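Local coordinates for protein lectin (Lotus tetragonolobus, PDB 2EIG) that probably binds L-fucosyl sugars, as a calcium- and manganese-containing legume lectin that assembles from four copies of its chain, at residues L14-Q17 with G18-I22; F85-P88 with W89-I93; I104-S107 with S108-Q111; I163-S167 with D168-L172. All coordinates share one frame; numbering follows the deposited sequence.

Overall arrangement
The four contacts follow one another along the chain as tight reversals in the two-sheet architecture of a legume lectin. Contact 1 leads from strand 14-18, an outer strand of the seven-stranded sheet, to strand 21-23 of the other sheet. Contact 2 ends strand 81-88 of the seven-stranded sheet, and its side chains touch those of contact 1, centres 14 Å apart. Contact 3 lies in the loop between strands 81-88 and 115-120, joined to contact 2 through Phe85 and Ile104. Contact 4, the hairpin of strands 159-166 and 171-178, is about 28 Å from contact 1 between centres. Contacts 3 and 4 also meet different neighbouring subunits, linking these turns to the tetramer.

Contact 1: L14-Q17 with G18-I22; sequences LIFQ and GDAKI
Phe16 bends over the reversal to meet Ala20 and Ile22, and the apolar contacts run along its ring. Ring atom CZ touches Ile22 CD1 at 3.5 Å, the isoleucine offering the end of its longer branch, and the two side chains approach at a slant. Near the root of the ring, CD1 lies 4.1 Å from Ala20 CB, where a methyl is small enough for the ring to lie close. A chi1 of -55° sets CG beside the backbone N of Phe16 and swings the ring along the returning chain.

The polar part belongs to the backbone. A type II' beta turn runs from Gln17 to Ala20, closed by a weak hydrogen bond from Ala20 N to Gln17 O, long at 3.4 Å. Gly18 takes the second position with a phi of 60° and a psi of -130°, a conformation that a residue with CB adopts poorly. Phe16 CB lies against Ala20 O at 3.5 Å, and this buried carbonyl has no hydrogen-bonding partner in the model.

On one side, Ile15 and Gln17 pair through the backbone with Leu44 and His42 of strand 39-50. Beyond the turn, Lys21 pairs with Ala29, so these few residues carry the chain from the edge of the seven-stranded sheet to strand 21-23 of the other sheet.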
ATOM      1  N   LEU A  14      -4.306   0.003 -33.391  1.00 19.58           N
ATOM      2  CA  LEU A  14      -3.498   1.016 -32.679  1.00 19.80           C
ATOM      3  C   LEU A  14      -3.488   2.371 -33.390  1.00 20.96           C
ATOM      4  O   LEU A  14      -3.776   2.464 -34.584  1.00 19.41           O
ATOM      5  CB  LEU A  14      -2.030   0.537 -32.455  1.00 20.96           C
ATOM      6  CG  LEU A  14      -1.745  -0.778 -31.722  1.00 21.34           C
ATOM      7  CD1 LEU A  14      -0.190  -1.038 -31.660  1.00 26.28           C
ATOM      8  CD2 LEU A  14      -2.323  -0.790 -30.304  1.00 22.71           C
ATOM      9  N   ILE A  15      -3.139   3.408 -32.628  1.00 20.56           N
ATOM     10  CA  ILE A  15      -2.879   4.730 -33.146  1.00 21.72           C
ATOM     11  C   ILE A  15      -1.380   4.971 -33.009  1.00 21.47           C
ATOM     12  O   ILE A  15      -0.797   4.762 -31.933  1.00 19.84           O
ATOM     13  CB  ILE A  15      -3.641   5.835 -32.367  1.00 20.94           C
ATOM     14  CG1 ILE A  15      -5.177   5.635 -32.489  1.00 24.00           C
ATOM     15  CG2 ILE A  15      -3.193   7.235 -32.827  1.00 20.44           C
ATOM     16  CD1 ILE A  15      -5.974   6.438 -31.420  1.00 23.41           C
ATOM     17  N   PHE A  16      -0.758   5.347 -34.115  1.00 20.35           N
ATOM     18  CA  PHE A  16       0.656   5.669 -34.110  1.00 20.94           C
ATOM     19  C   PHE A  16       0.840   7.146 -34.311  1.00 20.71           C
ATOM     20  O   PHE A  16       0.190   7.732 -35.180  1.00 20.54           O
ATOM     21  CB  PHE A  16       1.354   4.931 -35.241  1.00 21.06           C
ATOM     22  CG  PHE A  16       1.138   3.495 -35.212  1.00 21.87           C
ATOM     23  CD1 PHE A  16       2.031   2.671 -34.557  1.00 23.55           C
ATOM     24  CD2 PHE A  16       0.028   2.933 -35.854  1.00 25.63           C
ATOM     25  CE1 PHE A  16       1.826   1.317 -34.513  1.00 23.86           C
ATOM     26  CE2 PHE A  16      -0.183   1.570 -35.827  1.00 26.58           C
ATOM     27  CZ  PHE A  16       0.727   0.755 -35.162  1.00 24.07           C
ATOM     28  N   GLN A  17       1.704   7.743 -33.489  1.00 20.29           N
ATOM     29  CA  GLN A  17       1.969   9.174 -33.525  1.00 21.01           C
ATOM     30  C   GLN A  17       3.459   9.323 -33.516  1.00 19.41           C
ATOM     31  O   GLN A  17       4.166   8.480 -32.962  1.00 19.94           O
ATOM     32  CB  GLN A  17       1.353   9.920 -32.340  1.00 20.91           C
ATOM     33  CG  GLN A  17      -0.107   9.475 -32.060  1.00 27.05           C
ATOM     34  CD  GLN A  17      -0.813  10.393 -31.105  1.00 31.78           C
ATOM     35  OE1 GLN A  17      -2.021  10.248 -30.822  1.00 36.89           O
ATOM     36  NE2 GLN A  17      -0.076  11.365 -30.592  1.00 34.74           N
ATOM     37  N   GLY A  18       3.915  10.360 -34.193  1.00 18.42           N
ATOM     38  CA  GLY A  18       5.319  10.639 -34.371  1.00 18.82           C
ATOM     39  C   GLY A  18       6.023   9.502 -35.093  1.00 18.17           C
ATOM     40  O   GLY A  18       5.554   9.002 -36.138  1.00 16.01           O
ATOM     41  N   ASP A  19       7.139   9.085 -34.499  1.00 16.54           N
ATOM     42  CA  ASP A  19       8.061   8.111 -35.109  1.00 17.06           C
ATOM     43  C   ASP A  19       7.730   6.656 -34.849  1.00 16.65           C
ATOM     44  O   ASP A  19       8.520   5.762 -35.178  1.00 17.09           O
ATOM     45  CB  ASP A  19       9.507   8.498 -34.752  1.00 17.42           C
ATOM     46  CG  ASP A  19       9.870   9.851 -35.366  1.00 20.99           C
ATOM     47  OD1 ASP A  19      10.067  10.861 -34.679  1.00 29.20           O
ATOM     48  OD2 ASP A  19       9.816   9.932 -36.582  1.00 25.23           O
ATOM     49  N   ALA A  20       6.545   6.397 -34.289  1.00 16.07           N
ATOM     50  CA  ALA A  20       6.158   5.012 -34.049  1.00 17.33           C
ATOM     51  C   ALA A  20       5.631   4.362 -35.334  1.00 17.46           C
ATOM     52  O   ALA A  20       4.778   4.931 -35.983  1.00 17.98           O
ATOM     53  CB  ALA A  20       5.110   4.918 -32.947  1.00 16.17           C
ATOM     54  N   LYS A  21       6.063   3.137 -35.618  1.00 19.35           N
ATOM     55  CA  LYS A  21       5.687   2.423 -36.872  1.00 19.87           C
ATOM     56  C   LYS A  21       5.763   0.943 -36.637  1.00 21.41           C
ATOM     57  O   LYS A  21       6.582   0.488 -35.822  1.00 21.67           O
ATOM     58  CB  LYS A  21       6.633   2.771 -38.036  1.00 18.41           C
ATOM     59  CG  LYS A  21       6.860   4.269 -38.343  1.00 19.38           C
ATOM     60  CD  LYS A  21       5.642   4.876 -38.996  1.00 20.64           C
ATOM     61  CE  LYS A  21       5.787   6.350 -39.264  1.00 25.31           C
ATOM     62  NZ  LYS A  21       4.426   6.758 -39.687  1.00 30.81           N
ATOM     63  N   ILE A  22       4.915   0.166 -37.320  1.00 24.48           N
ATOM     64  CA  ILE A  22       5.164  -1.285 -37.396  1.00 27.92           C
ATOM     65  C   ILE A  22       6.448  -1.419 -38.229  1.00 29.87           C
ATOM     66  O   ILE A  22       6.563  -0.763 -39.269  1.00 30.93           O
ATOM     67  CB  ILE A  22       3.975  -2.087 -38.044  1.00 27.70           C
ATOM     68  CG1 ILE A  22       2.650  -1.835 -37.307  1.00 29.51           C
ATOM     69  CG2 ILE A  22       4.274  -3.599 -38.080  1.00 28.74           C
ATOM     70  CD1 ILE A  22       2.724  -2.028 -35.807  1.00 32.95           C
TER

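Contact 2: F85-P88 with W89-I93; sequences FLAP and WGTEI
Pro88 and Thr91 are the ends of a type II beta turn whose middle residues are Trp89 and Gly90. Its closing hydrogen bond runs from Thr91 N to Pro88 O at 2.8 Å, although the carbonyl oxygen is crowded in the model and its position is less certain. Gly90 has a phi of 93°, where a CB would jam against the preceding carbonyl oxygen, so glycine suits this third position. Proline is acceptable at the first because the turn uses only its carbonyl, and its missing N-H costs the closing bond nothing.

Among the side chains, Thr91 turns back toward the strand. Its CB packs 3.7 Å from Ala87 CB, a methyl small enough to let the returning chain come in. Thr91 OG1 is modelled at the edge of the Phe85 ring, near its plane, 4.1 Å from CE1, but this loose approach is uncertain, because the other branch of the threonine clashes with Pro88 O. The Phe85 chi1 of 81° puts CG between the backbone N and the carbonyl carbon, aiming the ring toward the turn and into an edge-to-face contact with His42. Trp89 instead directs its indole away from the turn, to Ile15 and to Pro48 of strand 39-50.

Through its backbone, Ala87 pairs with Ser201 of strand 199-208. The arrangement is therefore a type II Pro-Trp-Gly-Thr turn ending a strand of the seven-stranded sheet in the legume lectin sandwich.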
ATOM      1  N   PHE A  85       2.086   3.815 -20.514  1.00 12.73           N
ATOM      2  CA  PHE A  85       1.351   4.903 -19.905  1.00 13.59           C
ATOM      3  C   PHE A  85      -0.167   4.916 -20.177  1.00 13.41           C
ATOM      4  O   PHE A  85      -0.659   4.429 -21.219  1.00 12.81           O
ATOM      5  CB  PHE A  85       1.982   6.299 -20.194  1.00 11.87           C
ATOM      6  CG  PHE A  85       1.646   6.916 -21.560  1.00 12.21           C
ATOM      7  CD1 PHE A  85       0.961   8.105 -21.625  1.00 10.44           C
ATOM      8  CD2 PHE A  85       2.126   6.363 -22.759  1.00 10.18           C
ATOM      9  CE1 PHE A  85       0.694   8.755 -22.857  1.00 14.35           C
ATOM     10  CE2 PHE A  85       1.837   6.987 -24.019  1.00 14.66           C
ATOM     11  CZ  PHE A  85       1.148   8.190 -24.061  1.00 11.95           C
ATOM     12  N   LEU A  86      -0.872   5.415 -19.168  1.00 12.57           N
ATOM     13  CA  LEU A  86      -2.246   5.848 -19.225  1.00 14.34           C
ATOM     14  C   LEU A  86      -2.273   7.359 -19.220  1.00 13.85           C
ATOM     15  O   LEU A  86      -1.558   8.035 -18.408  1.00 14.24           O
ATOM     16  CB  LEU A  86      -3.015   5.385 -17.983  1.00 13.71           C
ATOM     17  CG  LEU A  86      -3.427   3.913 -17.932  1.00 15.95           C
ATOM     18  CD1 LEU A  86      -2.195   3.031 -17.920  1.00 16.01           C
ATOM     19  CD2 LEU A  86      -4.221   3.682 -16.637  1.00 16.04           C
ATOM     20  N   ALA A  87      -3.095   7.894 -20.101  1.00 13.59           N
ATOM     21  CA  ALA A  87      -3.286   9.343 -20.224  1.00 13.85           C
ATOM     22  C   ALA A  87      -4.741   9.623 -20.653  1.00 14.90           C
ATOM     23  O   ALA A  87      -5.363   8.762 -21.291  1.00 14.55           O
ATOM     24  CB  ALA A  87      -2.327   9.917 -21.190  1.00 12.88           C
ATOM     25  N   PRO A  88      -5.259  10.829 -20.330  1.00 16.04           N
ATOM     26  CA  PRO A  88      -6.582  11.207 -20.715  1.00 17.24           C
ATOM     27  C   PRO A  88      -6.798  10.885 -22.162  1.00 17.35           C
ATOM     28  O   PRO A  88      -5.986  11.226 -23.031  1.00 18.31           O
ATOM     29  CB  PRO A  88      -6.575  12.743 -20.504  1.00 17.41           C
ATOM     30  CG  PRO A  88      -5.758  12.869 -19.280  1.00 15.36           C
ATOM     31  CD  PRO A  88      -4.591  11.946 -19.625  1.00 15.60           C
ATOM     32  N   TRP A  89      -7.879  10.189 -22.437  1.00 17.83           N
ATOM     33  CA  TRP A  89      -8.214   9.960 -23.842  1.00 18.79           C
ATOM     34  C   TRP A  89      -8.329  11.315 -24.601  1.00 19.56           C
ATOM     35  O   TRP A  89      -8.863  12.292 -24.079  1.00 19.39           O
ATOM     36  CB  TRP A  89      -9.440   9.068 -23.997  1.00 17.90           C
ATOM     37  CG  TRP A  89      -9.695   8.793 -25.434  1.00 19.98           C
ATOM     38  CD1 TRP A  89     -10.577   9.452 -26.250  1.00 15.79           C
ATOM     39  CD2 TRP A  89      -9.015   7.830 -26.258  1.00 19.32           C
ATOM     40  NE1 TRP A  89     -10.510   8.934 -27.525  1.00 15.16           N
ATOM     41  CE2 TRP A  89      -9.564   7.935 -27.559  1.00 17.90           C
ATOM     42  CE3 TRP A  89      -7.982   6.894 -26.028  1.00 15.40           C
ATOM     43  CZ2 TRP A  89      -9.125   7.114 -28.625  1.00 17.22           C
ATOM     44  CZ3 TRP A  89      -7.573   6.081 -27.074  1.00 17.49           C
ATOM     45  CH2 TRP A  89      -8.159   6.175 -28.345  1.00 17.22           C
ATOM     46  N   GLY A  90      -7.786  11.362 -25.810  1.00 19.72           N
ATOM     47  CA  GLY A  90      -7.625  12.609 -26.522  1.00 21.53           C
ATOM     48  C   GLY A  90      -6.247  13.238 -26.295  1.00 22.60           C
ATOM     49  O   GLY A  90      -5.996  14.297 -26.858  1.00 23.45           O
ATOM     50  N   THR A  91      -5.399  12.609 -25.440  1.00 22.85           N
ATOM     51  CA  THR A  91      -3.905  12.801 -25.320  1.00 22.34           C
ATOM     52  C   THR A  91      -3.343  13.057 -26.748  1.00 24.22           C
ATOM     53  O   THR A  91      -3.695  12.338 -27.679  1.00 24.61           O
ATOM     54  CB  THR A  91      -3.101  11.482 -24.497  1.00 22.40           C
ATOM     55  OG1 THR A  91      -1.825  11.080 -25.066  1.00 21.94           O
ATOM     56  CG2 THR A  91      -3.874  10.165 -24.419  1.00 13.22           C
ATOM     57  N   GLU A  92      -2.565  14.125 -26.955  1.00 25.08           N
ATOM     58  CA  GLU A  92      -1.652  14.155 -28.118  1.00 24.95           C
ATOM     59  C   GLU A  92      -0.264  14.177 -27.523  1.00 23.97           C
ATOM     60  O   GLU A  92      -0.132  14.314 -26.303  1.00 24.94           O
ATOM     61  CB  GLU A  92      -1.861  15.385 -29.029  1.00 25.99           C
ATOM     62  CG  GLU A  92      -3.206  15.447 -29.783  1.00 28.18           C
ATOM     63  CD  GLU A  92      -3.452  14.260 -30.676  1.00 31.23           C
ATOM     64  OE1 GLU A  92      -4.617  14.102 -31.101  1.00 35.61           O
ATOM     65  OE2 GLU A  92      -2.512  13.484 -30.962  1.00 30.29           O
ATOM     66  N   ILE A  93       0.758  14.004 -28.353  1.00 22.08           N
ATOM     67  CA  ILE A  93       2.129  14.105 -27.922  1.00 21.84           C
ATOM     68  C   ILE A  93       2.267  15.504 -27.336  1.00 20.83           C
ATOM     69  O   ILE A  93       1.987  16.480 -28.018  1.00 18.48           O
ATOM     70  CB  ILE A  93       3.089  13.899 -29.103  1.00 21.79           C
ATOM     71  CG1 ILE A  93       3.057  12.409 -29.540  1.00 23.96           C
ATOM     72  CG2 ILE A  93       4.528  14.452 -28.801  1.00 22.60           C
ATOM     73  CD1 ILE A  93       3.899  12.102 -30.757  1.00 21.54           C
TER

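Contact 3: I104-S107 with S108-Q111; sequences ITDS and SNSQ
Asp106 reaches across the bend to Ser108 and Asn109. Its CB faces Asn109 CB at 3.9 Å, and one bond further out CG comes to 3.6 Å from the same methylene, the two side chains crossing at about a right angle. At the tip the oxygens part company. OD1 remains beside Asn109 CB at 3.7 Å, whereas OD2 accepts a hydrogen bond from Ser108 N, 2.9 Å long. The amide comes to OD2 on its anti side, 35° out of the carboxylate plane, with an N-H...O angle of 154°. With chi1 at 179°, CG lies opposite the backbone N and beside the carbonyl carbon, which carries the carboxylate forward to the amide two residues on.

Aspartate suits this place because its short side chain can bind that amide from within the turn. The backbone adds a weaker bond, Asn109 N to Asp106 O at 3.2 Å. Ser107 OG hydrogen-bonds weakly to Asn96 O, while Asp106 N is bound by Asn112 OD1.

Beyond the bend a cis Asn109-Ser110 peptide shapes the loop's end, and Ser110 OG of the second subunit hydrogen-bonds to Asn109 O. Asp106 O and Asn109 O stand implausibly close, 2.5 Å, leaving bonds to either less sure. Side-chain capture of the amide at the third residue makes this an Asx turn, here superposed on a type I beta turn at a subunit interface of the lectin.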
ATOM      1  N   ILE A 104       5.809  12.270 -22.663  1.00 15.20           N
ATOM      2  CA  ILE A 104       4.642  12.227 -21.738  1.00 16.33           C
ATOM      3  C   ILE A 104       4.488  13.501 -20.897  1.00 17.13           C
ATOM      4  O   ILE A 104       3.414  13.812 -20.409  1.00 18.88           O
ATOM      5  CB  ILE A 104       4.644  10.989 -20.813  1.00 16.37           C
ATOM      6  CG1 ILE A 104       5.928  10.914 -19.947  1.00 13.99           C
ATOM      7  CG2 ILE A 104       4.386   9.679 -21.658  1.00 14.88           C
ATOM      8  CD1 ILE A 104       6.060   9.679 -19.065  1.00 17.33           C
ATOM      9  N   THR A 105       5.565  14.230 -20.735  1.00 18.30           N
ATOM     10  CA  THR A 105       5.552  15.422 -19.885  1.00 19.37           C
ATOM     11  C   THR A 105       5.845  16.627 -20.757  1.00 18.37           C
ATOM     12  O   THR A 105       6.876  16.673 -21.396  1.00 18.36           O
ATOM     13  CB  THR A 105       6.615  15.289 -18.764  1.00 20.26           C
ATOM     14  OG1 THR A 105       6.161  14.312 -17.809  1.00 24.40           O
ATOM     15  CG2 THR A 105       6.876  16.637 -18.041  1.00 20.09           C
ATOM     16  N   ASP A 106       4.936  17.595 -20.749  1.00 17.51           N
ATOM     17  CA  ASP A 106       5.212  18.936 -21.190  1.00 17.28           C
ATOM     18  C   ASP A 106       6.049  19.617 -20.086  1.00 18.35           C
ATOM     19  O   ASP A 106       5.541  19.896 -18.985  1.00 18.05           O
ATOM     20  CB  ASP A 106       3.891  19.677 -21.362  1.00 15.90           C
ATOM     21  CG  ASP A 106       4.061  21.135 -21.799  1.00 18.53           C
ATOM     22  OD1 ASP A 106       3.059  21.699 -22.245  1.00 19.72           O
ATOM     23  OD2 ASP A 106       5.153  21.721 -21.712  1.00 15.50           O
ATOM     24  N   SER A 107       7.312  19.893 -20.404  1.00 19.99           N
ATOM     25  CA  SER A 107       8.277  20.399 -19.452  1.00 21.64           C
ATOM     26  C   SER A 107       7.961  21.809 -18.968  1.00 22.19           C
ATOM     27  O   SER A 107       8.475  22.206 -17.921  1.00 20.88           O
ATOM     28  CB  SER A 107       9.716  20.360 -20.014  1.00 21.70           C
ATOM     29  OG  SER A 107       9.903  21.349 -20.992  1.00 21.53           O
ATOM     30  N   SER A 108       7.084  22.519 -19.688  1.00 22.87           N
ATOM     31  CA  SER A 108       6.722  23.900 -19.344  1.00 24.86           C
ATOM     32  C   SER A 108       5.361  23.994 -18.671  1.00 25.15           C
ATOM     33  O   SER A 108       4.719  25.006 -18.768  1.00 25.39           O
ATOM     34  CB  SER A 108       6.681  24.777 -20.598  1.00 24.47           C
ATOM     35  OG  SER A 108       7.914  24.801 -21.274  1.00 27.29           O
ATOM     36  N   ASN A 109       4.969  22.917 -17.996  1.00 26.78           N
ATOM     37  CA  ASN A 109       3.658  22.632 -17.407  1.00 28.11           C
ATOM     38  C   ASN A 109       4.104  21.454 -16.493  1.00 28.48           C
ATOM     39  O   ASN A 109       5.156  20.925 -16.774  1.00 29.69           O
ATOM     40  CB  ASN A 109       2.806  22.094 -18.533  1.00 27.55           C
ATOM     41  CG  ASN A 109       1.378  22.167 -18.261  1.00 28.90           C
ATOM     42  OD1 ASN A 109       0.658  21.225 -18.496  1.00 35.37           O
ATOM     43  ND2 ASN A 109       0.921  23.309 -17.817  1.00 38.01           N
ATOM     44  N   SER A 110       3.473  20.985 -15.426  1.00 30.05           N
ATOM     45  CA  SER A 110       2.431  21.507 -14.508  1.00 30.39           C
ATOM     46  C   SER A 110       1.075  20.843 -14.489  1.00 28.56           C
ATOM     47  O   SER A 110       0.600  20.398 -13.440  1.00 29.90           O
ATOM     48  CB  SER A 110       2.251  22.983 -14.510  1.00 31.20           C
ATOM     49  OG  SER A 110       2.026  23.258 -13.130  1.00 34.65           O
ATOM     50  N   GLN A 111       0.412  20.868 -15.622  1.00 26.83           N
ATOM     51  CA  GLN A 111      -0.878  20.238 -15.752  1.00 24.82           C
ATOM     52  C   GLN A 111      -0.700  18.788 -16.199  1.00 23.53           C
ATOM     53  O   GLN A 111      -1.692  18.103 -16.495  1.00 24.11           O
ATOM     54  CB  GLN A 111      -1.756  21.024 -16.739  1.00 24.36           C
ATOM     55  CG  GLN A 111      -2.182  22.398 -16.209  1.00 26.68           C
ATOM     56  CD  GLN A 111      -2.819  22.271 -14.836  1.00 29.02           C
ATOM     57  OE1 GLN A 111      -3.929  21.900 -14.770  1.00 26.79           O
ATOM     58  NE2 GLN A 111      -2.056  22.495 -13.733  1.00 32.02           N
TER

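Contact 4: I163-S167 with D168-L172; sequences IIYDS and DTKIL
The Tyr165 ring meets Leu172 at its edge: Leu172 CB lies in the ring plane, 3.8 Å from CD1. Farther along, the hydroxyl reaches Lys170, with OH 3.5 Å from CG, and hydrogen-bonds to Ile190 O and Leu192 N, which fixes the ring's outer end. The other flat group is the carboxylate of Asp166. Thr169 OG1 donates to its OD2 at 2.9 Å, coming from above the plane and 39° out of it. Its OD1 takes a weak bond from Asp168 N, 3.1 Å away. An aspartate thus ties the turn together by its side chain, chi1 172° sending CG beside its own carbonyl carbon and over the amides that follow.

Its acidic charge is shared with the third subunit, where Lys147 forms salt bridges to both Asp166 and Asp168; this probably offsets the closeness of the two like charges. Thr185 and Ser187 of that subunit also bind Asp166.

On the side of the sheet that carries Tyr165, Leu172 CD1 presses tightly on Ile163 CG2 at 3.4 Å, the two branched side chains crossing at a slant. Across the strands Asp166 N bonds to Ile171 O at 2.9 Å, and Ile171 N returns to Asp166 O at 3.2 Å. Lys170 N also bonds weakly to that oxygen: the left-handed conformation of Lys170, phi 71°, lets both amides turn to it, in a place that glycine commonly takes and lysine less usually. With Lys170 and Ile171 both facing Asp166, this is an antiparallel beta hairpin closed by a G1 beta bulge.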
ATOM      1  N   ILE A 163       2.634  -5.551 -15.740  1.00 14.86           N
ATOM      2  CA  ILE A 163       2.137  -4.488 -14.879  1.00 14.14           C
ATOM      3  C   ILE A 163       0.746  -4.868 -14.430  1.00 15.01           C
ATOM      4  O   ILE A 163      -0.122  -5.257 -15.234  1.00 14.38           O
ATOM      5  CB  ILE A 163       2.132  -3.148 -15.634  1.00 13.78           C
ATOM      6  CG1 ILE A 163       3.575  -2.749 -16.064  1.00 13.03           C
ATOM      7  CG2 ILE A 163       1.449  -2.033 -14.798  1.00 13.20           C
ATOM      8  CD1 ILE A 163       3.592  -1.642 -17.105  1.00 13.28           C
ATOM      9  N   ILE A 164       0.519  -4.827 -13.136  1.00 15.91           N
ATOM     10  CA  ILE A 164      -0.811  -5.201 -12.657  1.00 16.81           C
ATOM     11  C   ILE A 164      -1.272  -3.963 -11.935  1.00 16.30           C
ATOM     12  O   ILE A 164      -0.515  -3.415 -11.161  1.00 16.09           O
ATOM     13  CB  ILE A 164      -0.818  -6.409 -11.679  1.00 16.77           C
ATOM     14  CG1 ILE A 164      -0.440  -7.709 -12.394  1.00 17.12           C
ATOM     15  CG2 ILE A 164      -2.219  -6.588 -11.030  1.00 15.75           C
ATOM     16  CD1 ILE A 164      -0.248  -8.919 -11.438  1.00 19.73           C
ATOM     17  N   TYR A 165      -2.476  -3.499 -12.251  1.00 15.63           N
ATOM     18  CA  TYR A 165      -3.161  -2.546 -11.399  1.00 15.62           C
ATOM     19  C   TYR A 165      -4.289  -3.230 -10.674  1.00 17.17           C
ATOM     20  O   TYR A 165      -5.258  -3.662 -11.285  1.00 17.36           O
ATOM     21  CB  TYR A 165      -3.693  -1.352 -12.207  1.00 14.81           C
ATOM     22  CG  TYR A 165      -4.234  -0.269 -11.286  1.00 14.29           C
ATOM     23  CD1 TYR A 165      -3.378   0.554 -10.552  1.00 15.39           C
ATOM     24  CD2 TYR A 165      -5.600  -0.123 -11.105  1.00 14.31           C
ATOM     25  CE1 TYR A 165      -3.891   1.485  -9.671  1.00 13.53           C
ATOM     26  CE2 TYR A 165      -6.125   0.821 -10.262  1.00 14.31           C
ATOM     27  CZ  TYR A 165      -5.279   1.618  -9.550  1.00 15.63           C
ATOM     28  OH  TYR A 165      -5.855   2.542  -8.734  1.00 16.03           O
ATOM     29  N   ASP A 166      -4.204  -3.269  -9.365  1.00 18.50           N
ATOM     30  CA  ASP A 166      -5.295  -3.810  -8.578  1.00 19.23           C
ATOM     31  C   ASP A 166      -6.193  -2.681  -8.044  1.00 20.19           C
ATOM     32  O   ASP A 166      -5.795  -1.983  -7.142  1.00 20.73           O
ATOM     33  CB  ASP A 166      -4.750  -4.663  -7.432  1.00 18.05           C
ATOM     34  CG  ASP A 166      -5.847  -5.097  -6.475  1.00 19.64           C
ATOM     35  OD1 ASP A 166      -6.962  -5.306  -6.944  1.00 20.40           O
ATOM     36  OD2 ASP A 166      -5.603  -5.197  -5.268  1.00 22.24           O
ATOM     37  N   SER A 167      -7.373  -2.488  -8.637  1.00 20.54           N
ATOM     38  CA  SER A 167      -8.300  -1.442  -8.187  1.00 23.20           C
ATOM     39  C   SER A 167      -8.735  -1.627  -6.732  1.00 24.13           C
ATOM     40  O   SER A 167      -8.949  -0.657  -6.042  1.00 25.74           O
ATOM     41  CB  SER A 167      -9.547  -1.359  -9.091  1.00 21.93           C
ATOM     42  OG  SER A 167     -10.253  -2.591  -9.104  1.00 22.01           O
ATOM     43  N   ASP A 168      -8.791  -2.871  -6.249  1.00 25.71           N
ATOM     44  CA  ASP A 168      -9.117  -3.114  -4.831  1.00 26.96           C
ATOM     45  C   ASP A 168      -8.238  -2.336  -3.838  1.00 25.86           C
ATOM     46  O   ASP A 168      -8.766  -1.697  -2.947  1.00 26.28           O
ATOM     47  CB  ASP A 168      -9.160  -4.623  -4.505  1.00 27.71           C
ATOM     48  CG  ASP A 168      -9.597  -4.923  -3.047  1.00 33.26           C
ATOM     49  OD1 ASP A 168     -10.428  -5.854  -2.902  1.00 38.06           O
ATOM     50  OD2 ASP A 168      -9.127  -4.276  -2.044  1.00 36.54           O
ATOM     51  N   THR A 169      -6.913  -2.392  -3.982  1.00 25.04           N
ATOM     52  CA  THR A 169      -5.985  -1.749  -3.028  1.00 23.51           C
ATOM     53  C   THR A 169      -5.329  -0.511  -3.653  1.00 23.02           C
ATOM     54  O   THR A 169      -4.575   0.215  -2.993  1.00 22.42           O
ATOM     55  CB  THR A 169      -4.829  -2.699  -2.632  1.00 24.14           C
ATOM     56  OG1 THR A 169      -4.189  -3.160  -3.831  1.00 23.01           O
ATOM     57  CG2 THR A 169      -5.358  -3.884  -1.861  1.00 23.30           C
ATOM     58  N   LYS A 170      -5.617  -0.305  -4.929  1.00 20.75           N
ATOM     59  CA  LYS A 170      -5.154   0.856  -5.666  1.00 21.65           C
ATOM     60  C   LYS A 170      -3.661   0.763  -5.917  1.00 19.70           C
ATOM     61  O   LYS A 170      -2.997   1.755  -5.910  1.00 20.74           O
ATOM     62  CB  LYS A 170      -5.514   2.172  -4.927  1.00 22.80           C
ATOM     63  CG  LYS A 170      -6.833   2.844  -5.340  1.00 24.58           C
ATOM     64  CD  LYS A 170      -8.080   2.051  -5.033  1.00 31.23           C
ATOM     65  CE  LYS A 170      -8.584   2.312  -3.602  1.00 34.98           C
ATOM     66  NZ  LYS A 170      -9.841   1.533  -3.292  1.00 37.17           N
ATOM     67  N   ILE A 171      -3.139  -0.424  -6.185  1.00 18.96           N
ATOM     68  CA  ILE A 171      -1.691  -0.558  -6.306  1.00 18.89           C
ATOM     69  C   ILE A 171      -1.333  -0.935  -7.737  1.00 17.46           C
ATOM     70  O   ILE A 171      -1.879  -1.872  -8.291  1.00 17.55           O
ATOM     71  CB  ILE A 171      -1.107  -1.579  -5.247  1.00 19.09           C
ATOM     72  CG1 ILE A 171      -1.254  -0.990  -3.818  1.00 20.67           C
ATOM     73  CG2 ILE A 171       0.384  -1.841  -5.509  1.00 20.31           C
ATOM     74  CD1 ILE A 171      -1.325  -2.010  -2.708  1.00 27.01           C
ATOM     75  N   LEU A 172      -0.442  -0.164  -8.329  1.00 18.07           N
ATOM     76  CA  LEU A 172       0.180  -0.500  -9.606  1.00 17.38           C
ATOM     77  C   LEU A 172       1.518  -1.196  -9.334  1.00 17.75           C
ATOM     78  O   LEU A 172       2.375  -0.632  -8.677  1.00 17.57           O
ATOM     79  CB  LEU A 172       0.380   0.779 -10.422  1.00 17.58           C
ATOM     80  CG  LEU A 172       0.990   0.650 -11.832  1.00 16.96           C
ATOM     81  CD1 LEU A 172      -0.077   0.178 -12.760  1.00 15.66           C
ATOM     82  CD2 LEU A 172       1.544   1.981 -12.308  1.00 17.40           C
TER